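Local coordinates for protein Obg-like ATPase 1 (Schizosaccharomyces pombe, PDB 1NI3) that hydrolyses ATP, and GTP less efficiently, as a magnesium-dependent P-loop NTPase of the OBG family, and negatively regulates the G2/M transition of the cell cycle, at residues I263-L273 / E284-L294; Q121-A129 / K242-K250. One frame throughout, in Å; residues are numbered along the deposited sequence.

How the contacts relate
Both contacts fasten chain to two parallel strands, 118-124 and 262-265, that flank strand 227-232 in one sheet, and they show how that sheet uses different chemistry at different places. Contact 2 joins strand 118-124 and the loop after it to the start of helix 246-254; contact 1 follows in the chain, tying strand 262-265 and helix 267-273 to the end of helix 278-287 and the turn beyond. Their centres lie about 16 Å apart. Each is partly buried, apolar near the sheet and charged toward its outer end. Contact 1 is the larger and buries a carboxylate gripped by directed bonds, whereas contact 2 relies on fitted shapes and one aspartate oxygen with two partners.

Contact 1 of 2, residues I263-L273 / E284-L294; sequences IPMSVAFEERL and ECKKLNTKSML
I263 meets M293, a selenomethionine, by running past it in the opposite direction, its CG2 branch 3.8 Å from M293 CE. Bends at chi2 and chi3 of M293 also bring this methyl near the carbonyl oxygen of P264. The chain then leaves the strand through S266, whose hydroxyl N-caps helix 267-273 by accepting from F269 N. Within the first turn, the F269 ring has C285 SG at its edge, 5.5 Å from the centroid, a cysteine sulfur-aromatic contact, while T290 CG2 lies obliquely 3.9 Å from F269 CZ. E270 carries the polar heart of the contact. Its CG stands anti to the carbonyl carbon (chi1 -70°) and a bend at chi2 folds the carboxylate onto the turn of 292-294. There OE1 receives S292 OG at 2.6 Å through its syn lone pair, and OE2 receives M293 N at 2.9 Å, also on the syn side but 31° out of the carboxylate plane. Two bonds thus fix the rotation of a buried acid, and S292 OG in turn accepts from L294 N as the next helix begins. R272 reaches the outer end, NH2 to E284 OE2 at 3.1 Å; this salt bridge uses the anti lone pair of E284 OE2, with the two flat groups 75° apart, while NH1 forms a salt bridge with E235. L273 closes the walk, its CD2 3.7 Å from both C285 SG and S292 CB. Segment 263-273 belongs to the OBG-type G domain: strand 262-265 pairs with strand 227-232, helix 33-42 packs against M265 and V267, helix 235-238 touches F269 and M293, and helix 294-304 covers I263.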
ATOM      1  N   ILE A 263       9.848   2.803   8.550  1.00 43.91           N
ATOM      2  CA  ILE A 263       9.990   4.241   8.331  1.00 43.66           C
ATOM      3  C   ILE A 263       9.895   5.089   9.606  1.00 46.53           C
ATOM      4  O   ILE A 263       8.792   5.385  10.063  1.00 48.43           O
ATOM      5  CB  ILE A 263       8.895   4.748   7.352  1.00 41.55           C
ATOM      6  CG1 ILE A 263       9.025   4.036   6.003  1.00 43.06           C
ATOM      7  CG2 ILE A 263       8.997   6.251   7.195  1.00 37.20           C
ATOM      8  CD1 ILE A 263       8.054   4.548   4.933  1.00 41.10           C
ATOM      9  N   PRO A 264      11.037   5.509  10.183  1.00 47.85           N
ATOM     10  CA  PRO A 264      10.988   6.326  11.399  1.00 46.59           C
ATOM     11  C   PRO A 264      10.427   7.681  11.009  1.00 47.68           C
ATOM     12  O   PRO A 264      10.907   8.309  10.067  1.00 50.64           O
ATOM     13  CB  PRO A 264      12.441   6.397  11.812  1.00 46.28           C
ATOM     14  CG  PRO A 264      13.138   6.444  10.498  1.00 48.65           C
ATOM     15  CD  PRO A 264      12.430   5.344   9.726  1.00 47.98           C
HETATM   16  N   MSE A 265       9.425   8.134  11.748  1.00 49.21           N
HETATM   17  CA  MSE A 265       8.764   9.399  11.449  1.00 47.73           C
HETATM   18  C   MSE A 265       8.366  10.147  12.716  1.00 47.00           C
HETATM   19  O   MSE A 265       8.695   9.744  13.822  1.00 47.38           O
HETATM   20  CB  MSE A 265       7.493   9.101  10.695  1.00 50.91           C
HETATM   21  CG  MSE A 265       6.461   8.453  11.589  1.00 57.59           C
HETATM   22 SE   MSE A 265       4.733   8.633  10.752  1.00 70.18          SE
HETATM   23  CE  MSE A 265       4.700  10.588  10.769  1.00 68.53           C
ATOM     24  N   SER A 266       7.613  11.221  12.527  1.00 45.57           N
ATOM     25  CA  SER A 266       7.122  12.031  13.624  1.00 43.48           C
ATOM     26  C   SER A 266       5.826  12.745  13.226  1.00 40.70           C
ATOM     27  O   SER A 266       5.857  13.836  12.657  1.00 41.79           O
ATOM     28  CB  SER A 266       8.179  13.056  14.037  1.00 45.32           C
ATOM     29  OG  SER A 266       7.605  14.059  14.882  1.00 45.63           O
ATOM     30  N   VAL A 267       4.697  12.105  13.512  1.00 37.61           N
ATOM     31  CA  VAL A 267       3.381  12.652  13.196  1.00 36.69           C
ATOM     32  C   VAL A 267       3.256  14.100  13.656  1.00 37.93           C
ATOM     33  O   VAL A 267       2.555  14.917  13.033  1.00 34.97           O
ATOM     34  CB  VAL A 267       2.278  11.855  13.888  1.00 37.45           C
ATOM     35  CG1 VAL A 267       0.915  12.496  13.626  1.00 38.82           C
ATOM     36  CG2 VAL A 267       2.302  10.416  13.401  1.00 35.42           C
ATOM     37  N   ALA A 268       3.940  14.403  14.753  1.00 37.74           N
ATOM     38  CA  ALA A 268       3.947  15.735  15.342  1.00 36.15           C
ATOM     39  C   ALA A 268       4.569  16.709  14.376  1.00 36.79           C
ATOM     40  O   ALA A 268       4.041  17.794  14.138  1.00 36.71           O
ATOM     41  CB  ALA A 268       4.761  15.700  16.633  1.00 38.15           C
ATOM     42  N   PHE A 269       5.705  16.294  13.824  1.00 37.45           N
ATOM     43  CA  PHE A 269       6.455  17.111  12.880  1.00 36.52           C
ATOM     44  C   PHE A 269       5.733  17.226  11.557  1.00 37.22           C
ATOM     45  O   PHE A 269       5.628  18.323  10.998  1.00 36.84           O
ATOM     46  CB  PHE A 269       7.829  16.505  12.596  1.00 37.91           C
ATOM     47  CG  PHE A 269       8.619  17.283  11.583  1.00 38.82           C
ATOM     48  CD1 PHE A 269       9.030  18.575  11.865  1.00 40.77           C
ATOM     49  CD2 PHE A 269       8.910  16.752  10.333  1.00 39.31           C
ATOM     50  CE1 PHE A 269       9.683  19.344  10.899  1.00 41.09           C
ATOM     51  CE2 PHE A 269       9.565  17.517   9.361  1.00 39.85           C
ATOM     52  CZ  PHE A 269       9.961  18.809   9.649  1.00 40.26           C
ATOM     53  N   GLU A 270       5.267  16.091  11.037  1.00 36.21           N
ATOM     54  CA  GLU A 270       4.563  16.104   9.766  1.00 39.06           C
ATOM     55  C   GLU A 270       3.442  17.118   9.897  1.00 41.74           C
ATOM     56  O   GLU A 270       3.314  18.029   9.077  1.00 43.43           O
ATOM     57  CB  GLU A 270       4.002  14.721   9.435  1.00 38.27           C
ATOM     58  CG  GLU A 270       5.038  13.655   9.079  1.00 39.32           C
ATOM     59  CD  GLU A 270       5.897  14.027   7.881  1.00 40.31           C
ATOM     60  OE1 GLU A 270       5.355  14.544   6.876  1.00 40.12           O
ATOM     61  OE2 GLU A 270       7.119  13.777   7.940  1.00 39.36           O
ATOM     62  N   GLU A 271       2.649  16.964  10.954  1.00 42.74           N
ATOM     63  CA  GLU A 271       1.542  17.871  11.205  1.00 42.45           C
ATOM     64  C   GLU A 271       1.980  19.323  11.104  1.00 38.51           C
ATOM     65  O   GLU A 271       1.443  20.094  10.308  1.00 34.67           O
ATOM     66  CB  GLU A 271       0.931  17.602  12.589  1.00 47.23           C
ATOM     67  CG  GLU A 271      -0.146  18.599  12.999  1.00 54.15           C
ATOM     68  CD  GLU A 271      -1.298  18.655  12.020  1.00 61.96           C
ATOM     69  OE1 GLU A 271      -2.001  17.630  11.872  1.00 67.05           O
ATOM     70  OE2 GLU A 271      -1.497  19.718  11.384  1.00 67.38           O
ATOM     71  N   ARG A 272       2.977  19.692  11.900  1.00 36.58           N
ATOM     72  CA  ARG A 272       3.457  21.077  11.901  1.00 38.91           C
ATOM     73  C   ARG A 272       3.881  21.563  10.523  1.00 39.29           C
ATOM     74  O   ARG A 272       3.725  22.736  10.203  1.00 41.43           O
ATOM     75  CB  ARG A 272       4.626  21.292  12.892  1.00 34.32           C
ATOM     76  CG  ARG A 272       4.900  22.778  13.130  1.00 32.59           C
ATOM     77  CD  ARG A 272       5.891  23.080  14.268  1.00 33.88           C
ATOM     78  NE  ARG A 272       7.257  23.279  13.793  1.00 31.61           N
ATOM     79  CZ  ARG A 272       8.081  22.291  13.488  1.00 32.60           C
ATOM     80  NH1 ARG A 272       7.665  21.048  13.622  1.00 34.48           N
ATOM     81  NH2 ARG A 272       9.304  22.543  13.038  1.00 29.83           N
ATOM     82  N   LEU A 273       4.397  20.661   9.697  1.00 40.71           N
ATOM     83  CA  LEU A 273       4.846  21.055   8.371  1.00 39.56           C
ATOM     84  C   LEU A 273       3.707  21.496   7.452  1.00 38.18           C
ATOM     85  O   LEU A 273       3.894  22.333   6.568  1.00 36.33           O
ATOM     86  CB  LEU A 273       5.655  19.919   7.735  1.00 38.12           C
ATOM     87  CG  LEU A 273       6.967  20.292   7.026  1.00 37.06           C
ATOM     88  CD1 LEU A 273       7.804  21.269   7.854  1.00 38.49           C
ATOM     89  CD2 LEU A 273       7.739  19.011   6.787  1.00 36.85           C
ATOM     90  N   GLU A 284      12.303  25.553   5.885  1.00 51.24           N
ATOM     91  CA  GLU A 284      12.222  25.089   7.273  1.00 48.62           C
ATOM     92  C   GLU A 284      12.890  23.724   7.397  1.00 45.78           C
ATOM     93  O   GLU A 284      13.632  23.455   8.347  1.00 40.68           O
ATOM     94  CB  GLU A 284      10.742  24.991   7.687  1.00 49.91           C
ATOM     95  CG  GLU A 284      10.462  24.359   9.059  1.00 50.67           C
ATOM     96  CD  GLU A 284      10.911  25.216  10.223  1.00 51.73           C
ATOM     97  OE1 GLU A 284      11.364  26.355   9.979  1.00 54.72           O
ATOM     98  OE2 GLU A 284      10.806  24.752  11.385  1.00 52.73           O
ATOM     99  N   CYS A 285      12.615  22.866   6.423  1.00 45.11           N
ATOM    100  CA  CYS A 285      13.180  21.534   6.400  1.00 46.58           C
ATOM    101  C   CYS A 285      14.695  21.614   6.239  1.00 49.42           C
ATOM    102  O   CYS A 285      15.424  20.791   6.800  1.00 49.92           O
ATOM    103  CB  CYS A 285      12.565  20.729   5.258  1.00 46.85           C
ATOM    104  SG  CYS A 285      11.200  19.671   5.760  1.00 46.50           S
ATOM    105  N   LYS A 286      15.173  22.605   5.481  1.00 51.01           N
ATOM    106  CA  LYS A 286      16.612  22.756   5.283  1.00 52.59           C
ATOM    107  C   LYS A 286      17.275  23.270   6.553  1.00 51.72           C
ATOM    108  O   LYS A 286      18.264  22.709   7.001  1.00 51.83           O
ATOM    109  CB  LYS A 286      16.919  23.699   4.110  1.00 57.75           C
ATOM    110  CG  LYS A 286      18.354  23.535   3.570  1.00 63.43           C
ATOM    111  CD  LYS A 286      18.566  24.206   2.204  1.00 69.27           C
ATOM    112  CE  LYS A 286      17.715  23.570   1.098  1.00 73.00           C
ATOM    113  NZ  LYS A 286      17.829  24.285  -0.213  1.00 75.48           N
ATOM    114  N   LYS A 287      16.718  24.327   7.134  1.00 52.79           N
ATOM    115  CA  LYS A 287      17.262  24.901   8.355  1.00 54.94           C
ATOM    116  C   LYS A 287      17.367  23.857   9.455  1.00 55.30           C
ATOM    117  O   LYS A 287      18.333  23.847  10.209  1.00 58.76           O
ATOM    118  CB  LYS A 287      16.396  26.079   8.824  1.00 59.30           C
ATOM    119  CG  LYS A 287      16.452  27.298   7.885  1.00 69.10           C
ATOM    120  CD  LYS A 287      15.651  28.515   8.405  1.00 72.24           C
ATOM    121  CE  LYS A 287      14.137  28.267   8.399  1.00 73.92           C
ATOM    122  NZ  LYS A 287      13.332  29.445   8.844  1.00 71.20           N
ATOM    123  N   LEU A 288      16.378  22.973   9.542  1.00 55.82           N
ATOM    124  CA  LEU A 288      16.381  21.912  10.552  1.00 54.97           C
ATOM    125  C   LEU A 288      17.133  20.697  10.043  1.00 54.14           C
ATOM    126  O   LEU A 288      17.346  19.721  10.766  1.00 52.53           O
ATOM    127  CB  LEU A 288      14.951  21.516  10.903  1.00 55.57           C
ATOM    128  CG  LEU A 288      14.283  22.512  11.843  1.00 55.41           C
ATOM    129  CD1 LEU A 288      12.815  22.172  12.016  1.00 56.86           C
ATOM    130  CD2 LEU A 288      15.013  22.476  13.174  1.00 57.31           C
ATOM    131  N   ASN A 289      17.531  20.775   8.783  1.00 53.22           N
ATOM    132  CA  ASN A 289      18.252  19.700   8.140  1.00 53.58           C
ATOM    133  C   ASN A 289      17.499  18.388   8.237  1.00 50.64           C
ATOM    134  O   ASN A 289      17.920  17.455   8.930  1.00 46.40           O
ATOM    135  CB  ASN A 289      19.637  19.535   8.757  1.00 60.56           C
ATOM    136  CG  ASN A 289      20.434  18.443   8.079  1.00 65.97           C
ATOM    137  OD1 ASN A 289      20.648  18.482   6.865  1.00 69.12           O
ATOM    138  ND2 ASN A 289      20.869  17.452   8.854  1.00 67.28           N
ATOM    139  N   THR A 290      16.380  18.322   7.527  1.00 49.06           N
ATOM    140  CA  THR A 290      15.561  17.123   7.516  1.00 48.73           C
ATOM    141  C   THR A 290      14.529  17.233   6.392  1.00 48.83           C
ATOM    142  O   THR A 290      14.491  18.230   5.674  1.00 48.76           O
ATOM    143  CB  THR A 290      14.867  16.938   8.882  1.00 48.28           C
ATOM    144  OG1 THR A 290      14.426  15.582   9.016  1.00 51.42           O
ATOM    145  CG2 THR A 290      13.683  17.889   9.022  1.00 48.28           C
ATOM    146  N   LYS A 291      13.699  16.211   6.233  1.00 49.56           N
ATOM    147  CA  LYS A 291      12.699  16.211   5.170  1.00 51.81           C
ATOM    148  C   LYS A 291      11.441  15.466   5.570  1.00 51.39           C
ATOM    149  O   LYS A 291      11.504  14.535   6.369  1.00 51.80           O
ATOM    150  CB  LYS A 291      13.292  15.569   3.902  1.00 58.54           C
ATOM    151  CG  LYS A 291      13.693  14.079   4.040  1.00 59.86           C
ATOM    152  CD  LYS A 291      14.410  13.588   2.762  1.00 65.75           C
ATOM    153  CE  LYS A 291      14.842  12.116   2.819  1.00 69.86           C
ATOM    154  NZ  LYS A 291      15.381  11.629   1.508  1.00 70.71           N
ATOM    155  N   SER A 292      10.304  15.856   4.999  1.00 47.48           N
ATOM    156  CA  SER A 292       9.048  15.185   5.307  1.00 42.61           C
ATOM    157  C   SER A 292       9.046  13.745   4.802  1.00 41.66           C
ATOM    158  O   SER A 292       9.437  13.486   3.665  1.00 44.10           O
ATOM    159  CB  SER A 292       7.879  15.926   4.665  1.00 40.70           C
ATOM    160  OG  SER A 292       6.715  15.111   4.725  1.00 44.04           O
HETATM  161  N   MSE A 293       8.594  12.819   5.637  1.00 38.57           N
HETATM  162  CA  MSE A 293       8.544  11.424   5.252  1.00 38.70           C
HETATM  163  C   MSE A 293       7.312  11.026   4.448  1.00 38.09           C
HETATM  164  O   MSE A 293       7.268   9.929   3.894  1.00 37.94           O
HETATM  165  CB  MSE A 293       8.618  10.551   6.497  1.00 43.33           C
HETATM  166  CG  MSE A 293       9.811  10.853   7.310  1.00 51.31           C
HETATM  167 SE   MSE A 293      11.342  10.525   6.180  1.00 65.15          SE
HETATM  168  CE  MSE A 293      11.805   8.782   6.895  1.00 53.61           C
ATOM    169  N   LEU A 294       6.307  11.894   4.378  1.00 38.09           N
ATOM    170  CA  LEU A 294       5.105  11.552   3.628  1.00 36.73           C
ATOM    171  C   LEU A 294       5.462  10.943   2.287  1.00 35.50           C
ATOM    172  O   LEU A 294       5.200   9.766   2.059  1.00 36.16           O
ATOM    173  CB  LEU A 294       4.220  12.781   3.395  1.00 38.09           C
ATOM    174  CG  LEU A 294       3.485  13.188   4.663  1.00 40.39           C
ATOM    175  CD1 LEU A 294       2.521  14.324   4.385  1.00 40.35           C
ATOM    176  CD2 LEU A 294       2.743  11.970   5.192  1.00 41.39           C
TER

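Contact 2 of 2, residues Q121-A129 / K242-K250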
ATOM      1  N   GLN A 121       1.277   0.095   9.781  1.00 40.38           N
ATOM      2  CA  GLN A 121       1.315  -0.124  11.228  1.00 40.04           C
ATOM      3  C   GLN A 121       2.109   0.906  11.996  1.00 39.88           C
ATOM      4  O   GLN A 121       3.337   0.898  11.975  1.00 38.79           O
ATOM      5  CB  GLN A 121       1.869  -1.520  11.527  1.00 41.04           C
ATOM      6  CG  GLN A 121       1.883  -1.902  13.001  1.00 43.67           C
ATOM      7  CD  GLN A 121       1.737  -3.398  13.188  1.00 47.45           C
ATOM      8  OE1 GLN A 121       2.245  -3.980  14.150  1.00 51.68           O
ATOM      9  NE2 GLN A 121       1.026  -4.032  12.266  1.00 49.49           N
ATOM     10  N   VAL A 122       1.393   1.773  12.700  1.00 39.68           N
ATOM     11  CA  VAL A 122       2.022   2.825  13.484  1.00 41.64           C
ATOM     12  C   VAL A 122       2.617   2.363  14.823  1.00 45.30           C
ATOM     13  O   VAL A 122       1.885   2.099  15.779  1.00 47.31           O
ATOM     14  CB  VAL A 122       1.032   3.936  13.792  1.00 38.20           C
ATOM     15  CG1 VAL A 122       1.733   5.047  14.530  1.00 34.07           C
ATOM     16  CG2 VAL A 122       0.407   4.428  12.504  1.00 37.62           C
ATOM     17  N   VAL A 123       3.945   2.294  14.899  1.00 45.92           N
ATOM     18  CA  VAL A 123       4.629   1.883  16.125  1.00 48.37           C
ATOM     19  C   VAL A 123       4.955   3.110  16.981  1.00 49.39           C
ATOM     20  O   VAL A 123       5.494   4.102  16.483  1.00 50.11           O
ATOM     21  CB  VAL A 123       5.945   1.121  15.809  1.00 49.98           C
ATOM     22  CG1 VAL A 123       6.615   0.671  17.097  1.00 47.86           C
ATOM     23  CG2 VAL A 123       5.650  -0.083  14.925  1.00 49.57           C
ATOM     24  N   ARG A 124       4.626   3.044  18.267  1.00 49.91           N
ATOM     25  CA  ARG A 124       4.889   4.162  19.171  1.00 49.10           C
ATOM     26  C   ARG A 124       6.288   4.126  19.763  1.00 49.23           C
ATOM     27  O   ARG A 124       6.724   3.107  20.297  1.00 48.74           O
ATOM     28  CB  ARG A 124       3.857   4.188  20.292  1.00 47.52           C
ATOM     29  CG  ARG A 124       4.125   5.241  21.342  1.00 49.55           C
ATOM     30  CD  ARG A 124       2.929   5.388  22.252  1.00 53.37           C
ATOM     31  NE  ARG A 124       3.090   6.498  23.178  1.00 57.63           N
ATOM     32  CZ  ARG A 124       2.102   6.999  23.910  1.00 60.80           C
ATOM     33  NH1 ARG A 124       0.883   6.484  23.814  1.00 63.82           N
ATOM     34  NH2 ARG A 124       2.327   8.015  24.735  1.00 64.01           N
ATOM     35  N   ALA A 125       6.980   5.257  19.669  1.00 51.67           N
ATOM     36  CA  ALA A 125       8.341   5.390  20.180  1.00 53.70           C
ATOM     37  C   ALA A 125       8.433   6.703  20.948  1.00 57.69           C
ATOM     38  O   ALA A 125       9.486   7.336  21.005  1.00 60.41           O
ATOM     39  CB  ALA A 125       9.331   5.402  19.039  1.00 52.67           C
ATOM     40  N   PHE A 126       7.320   7.116  21.530  1.00 59.41           N
ATOM     41  CA  PHE A 126       7.296   8.331  22.302  1.00 62.98           C
ATOM     42  C   PHE A 126       6.533   8.012  23.568  1.00 69.25           C
ATOM     43  O   PHE A 126       5.746   7.064  23.606  1.00 70.41           O
ATOM     44  CB  PHE A 126       6.600   9.436  21.518  1.00 60.18           C
ATOM     45  CG  PHE A 126       5.147   9.177  21.266  1.00 57.77           C
ATOM     46  CD1 PHE A 126       4.183   9.651  22.140  1.00 54.98           C
ATOM     47  CD2 PHE A 126       4.737   8.471  20.145  1.00 57.47           C
ATOM     48  CE1 PHE A 126       2.833   9.414  21.900  1.00 53.15           C
ATOM     49  CE2 PHE A 126       3.387   8.235  19.907  1.00 54.68           C
ATOM     50  CZ  PHE A 126       2.436   8.714  20.787  1.00 51.69           C
ATOM     51  N   ASP A 127       6.773   8.802  24.609  1.00 77.14           N
ATOM     52  CA  ASP A 127       6.102   8.615  25.895  1.00 83.41           C
ATOM     53  C   ASP A 127       5.694   9.943  26.539  1.00 88.01           C
ATOM     54  O   ASP A 127       5.398   9.995  27.728  1.00 88.80           O
ATOM     55  CB  ASP A 127       7.001   7.790  26.839  1.00 83.07           C
ATOM     56  CG  ASP A 127       8.480   8.157  26.722  1.00 83.31           C
ATOM     57  OD1 ASP A 127       9.315   7.462  27.340  1.00 82.88           O
ATOM     58  OD2 ASP A 127       8.808   9.145  26.025  1.00 82.53           O
ATOM     59  N   ASP A 128       5.677  11.008  25.733  1.00 94.43           N
ATOM     60  CA  ASP A 128       5.306  12.352  26.193  1.00100.93           C
ATOM     61  C   ASP A 128       3.905  12.383  26.813  1.00103.24           C
ATOM     62  O   ASP A 128       3.445  13.426  27.280  1.00102.73           O
ATOM     63  CB  ASP A 128       5.357  13.351  25.026  1.00104.35           C
ATOM     64  CG  ASP A 128       6.779  13.702  24.600  1.00106.84           C
ATOM     65  OD1 ASP A 128       7.015  13.807  23.374  1.00107.63           O
ATOM     66  OD2 ASP A 128       7.651  13.898  25.480  1.00106.74           O
ATOM     67  N   ALA A 129       3.222  11.242  26.793  1.00105.74           N
ATOM     68  CA  ALA A 129       1.881  11.140  27.356  1.00108.37           C
ATOM     69  C   ALA A 129       1.985  10.635  28.794  1.00110.59           C
ATOM     70  O   ALA A 129       0.997  10.167  29.369  1.00112.10           O
ATOM     71  CB  ALA A 129       1.026  10.184  26.522  1.00106.05           C
ATOM     72  N   LYS A 242      17.813  10.153  16.245  1.00 72.18           N
ATOM     73  CA  LYS A 242      18.092   9.223  17.340  1.00 74.28           C
ATOM     74  C   LYS A 242      16.879   9.005  18.263  1.00 73.81           C
ATOM     75  O   LYS A 242      16.283   9.955  18.771  1.00 74.57           O
ATOM     76  CB  LYS A 242      19.289   9.732  18.150  1.00 75.05           C
ATOM     77  CG  LYS A 242      20.584   9.836  17.328  1.00 76.25           C
ATOM     78  CD  LYS A 242      20.941   8.518  16.618  1.00 76.08           C
ATOM     79  CE  LYS A 242      21.264   7.388  17.597  1.00 78.18           C
ATOM     80  NZ  LYS A 242      21.558   6.075  16.943  1.00 76.77           N
ATOM     81  N   ASN A 243      16.511   7.749  18.484  1.00 71.53           N
ATOM     82  CA  ASN A 243      15.364   7.456  19.334  1.00 70.07           C
ATOM     83  C   ASN A 243      15.696   6.492  20.469  1.00 69.58           C
ATOM     84  O   ASN A 243      16.728   5.824  20.459  1.00 69.46           O
ATOM     85  CB  ASN A 243      14.225   6.888  18.491  1.00 70.68           C
ATOM     86  CG  ASN A 243      12.975   6.648  19.302  1.00 70.83           C
ATOM     87  OD1 ASN A 243      12.305   7.590  19.715  1.00 72.82           O
ATOM     88  ND2 ASN A 243      12.661   5.381  19.551  1.00 70.21           N
ATOM     89  N   LYS A 244      14.806   6.421  21.449  1.00 69.73           N
ATOM     90  CA  LYS A 244      15.000   5.549  22.599  1.00 68.41           C
ATOM     91  C   LYS A 244      14.623   4.105  22.300  1.00 68.20           C
ATOM     92  O   LYS A 244      15.304   3.181  22.748  1.00 69.75           O
ATOM     93  CB  LYS A 244      14.175   6.071  23.780  1.00 69.50           C
ATOM     94  CG  LYS A 244      14.016   5.111  24.953  1.00 69.53           C
ATOM     95  CD  LYS A 244      13.109   5.719  26.030  1.00 69.90           C
ATOM     96  CE  LYS A 244      12.829   4.742  27.170  1.00 70.79           C
ATOM     97  NZ  LYS A 244      11.825   5.256  28.153  1.00 69.07           N
ATOM     98  N   TYR A 245      13.550   3.902  21.537  1.00 65.80           N
ATOM     99  CA  TYR A 245      13.102   2.547  21.221  1.00 63.50           C
ATOM    100  C   TYR A 245      13.464   2.079  19.817  1.00 62.04           C
ATOM    101  O   TYR A 245      13.416   0.882  19.523  1.00 61.54           O
ATOM    102  CB  TYR A 245      11.585   2.444  21.379  1.00 63.32           C
ATOM    103  CG  TYR A 245      11.028   3.064  22.641  1.00 63.44           C
ATOM    104  CD1 TYR A 245      10.795   4.436  22.723  1.00 61.77           C
ATOM    105  CD2 TYR A 245      10.700   2.272  23.741  1.00 64.03           C
ATOM    106  CE1 TYR A 245      10.240   5.003  23.869  1.00 62.22           C
ATOM    107  CE2 TYR A 245      10.151   2.825  24.891  1.00 63.87           C
ATOM    108  CZ  TYR A 245       9.921   4.189  24.950  1.00 64.24           C
ATOM    109  OH  TYR A 245       9.376   4.728  26.095  1.00 65.43           O
ATOM    110  N   LEU A 246      13.831   3.020  18.957  1.00 60.09           N
ATOM    111  CA  LEU A 246      14.162   2.702  17.574  1.00 58.91           C
ATOM    112  C   LEU A 246      15.031   1.459  17.377  1.00 60.04           C
ATOM    113  O   LEU A 246      14.594   0.499  16.737  1.00 57.81           O
ATOM    114  CB  LEU A 246      14.816   3.911  16.902  1.00 57.35           C
ATOM    115  CG  LEU A 246      14.975   3.858  15.385  1.00 54.33           C
ATOM    116  CD1 LEU A 246      13.673   3.442  14.723  1.00 51.97           C
ATOM    117  CD2 LEU A 246      15.409   5.220  14.892  1.00 57.99           C
ATOM    118  N   PRO A 247      16.258   1.450  17.932  1.00 62.09           N
ATOM    119  CA  PRO A 247      17.118   0.274  17.754  1.00 60.93           C
ATOM    120  C   PRO A 247      16.420  -1.030  18.114  1.00 60.50           C
ATOM    121  O   PRO A 247      16.475  -2.002  17.368  1.00 60.73           O
ATOM    122  CB  PRO A 247      18.312   0.580  18.656  1.00 59.99           C
ATOM    123  CG  PRO A 247      17.687   1.373  19.770  1.00 62.98           C
ATOM    124  CD  PRO A 247      16.775   2.317  19.007  1.00 63.03           C
ATOM    125  N   LYS A 248      15.752  -1.036  19.259  1.00 62.22           N
ATOM    126  CA  LYS A 248      15.049  -2.216  19.727  1.00 63.46           C
ATOM    127  C   LYS A 248      14.008  -2.647  18.700  1.00 63.40           C
ATOM    128  O   LYS A 248      14.052  -3.766  18.195  1.00 61.74           O
ATOM    129  CB  LYS A 248      14.386  -1.910  21.072  1.00 68.01           C
ATOM    130  CG  LYS A 248      15.256  -1.023  21.979  1.00 73.37           C
ATOM    131  CD  LYS A 248      14.865  -1.119  23.461  1.00 77.25           C
ATOM    132  CE  LYS A 248      15.188  -2.499  24.037  1.00 77.85           C
ATOM    133  NZ  LYS A 248      14.757  -2.659  25.456  1.00 76.64           N
ATOM    134  N   ILE A 249      13.086  -1.739  18.391  1.00 65.97           N
ATOM    135  CA  ILE A 249      12.021  -1.987  17.414  1.00 67.44           C
ATOM    136  C   ILE A 249      12.570  -2.585  16.119  1.00 68.79           C
ATOM    137  O   ILE A 249      12.018  -3.544  15.568  1.00 68.39           O
ATOM    138  CB  ILE A 249      11.271  -0.681  17.056  1.00 65.58           C
ATOM    139  CG1 ILE A 249      10.472  -0.184  18.262  1.00 61.11           C
ATOM    140  CG2 ILE A 249      10.356  -0.908  15.860  1.00 63.72           C
ATOM    141  CD1 ILE A 249       9.784   1.124  18.022  1.00 57.83           C
ATOM    142  N   LYS A 250      13.660  -2.001  15.635  1.00 70.01           N
ATOM    143  CA  LYS A 250      14.292  -2.460  14.408  1.00 72.06           C
ATOM    144  C   LYS A 250      14.569  -3.960  14.448  1.00 71.07           C
ATOM    145  O   LYS A 250      14.042  -4.723  13.637  1.00 67.65           O
ATOM    146  CB  LYS A 250      15.594  -1.681  14.166  1.00 73.22           C
ATOM    147  CG  LYS A 250      16.264  -2.005  12.840  1.00 75.78           C
ATOM    148  CD  LYS A 250      17.364  -1.011  12.492  1.00 77.20           C
ATOM    149  CE  LYS A 250      18.140  -1.467  11.258  1.00 77.88           C
ATOM    150  NZ  LYS A 250      17.241  -1.711  10.090  1.00 79.50           N
TER
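V123 and I249 meet tip to tip, the CG1 branch of the strand valine pointing at CD1 of the helix isoleucine. The pair joins the end of strand 118-124 to the start of helix 246-254 within the OBG-type G domain. I249 is the bump here: CG1 stands anti to the carbonyl carbon and the chain runs on extended, which pushes CD1 out from the helix into the shallow hollow between V123 and the CB of A125, the latter 4.4 Å away. A125 is small enough for a second projection to settle beside it. The Y245 ring lies along the A125 backbone, its CD1 atom 3.6 Å from A125 O and 4.1 Å from A125 CB, the carbonyl approaching obliquely. N243 packs against the same alanine methyl and touches M233, a predicted ATP-binding residue, and P140 of helix 140-168 touches both V123 and Y245. Beyond the ring, D127 comes across to the phenol. Its CG sits between the backbone N and the carbonyl carbon (chi1 39°), which turns the carboxylate toward the hydroxyl end of the ring, where OD1 accepts from Y245 OH at 3.0 Å. The hydroxyl meets that oxygen from above the carboxylate plane, 61° out of it, with carboxylate and ring planes 73° apart. K244, extended beyond CG, brings NZ to the same OD1 at 3.4 Å, a weak bond within a salt bridge. A phenylalanine in place of Y245 would keep the ring beside A125 but would probably leave D127 OD1 with the weak lysine bond as its remaining link across this contact. Chemically, the pairing grades from an apolar seat against the sheet, without directed bonds, to a charged outer end, where the lysine's charge is likely to stabilise the carboxylate.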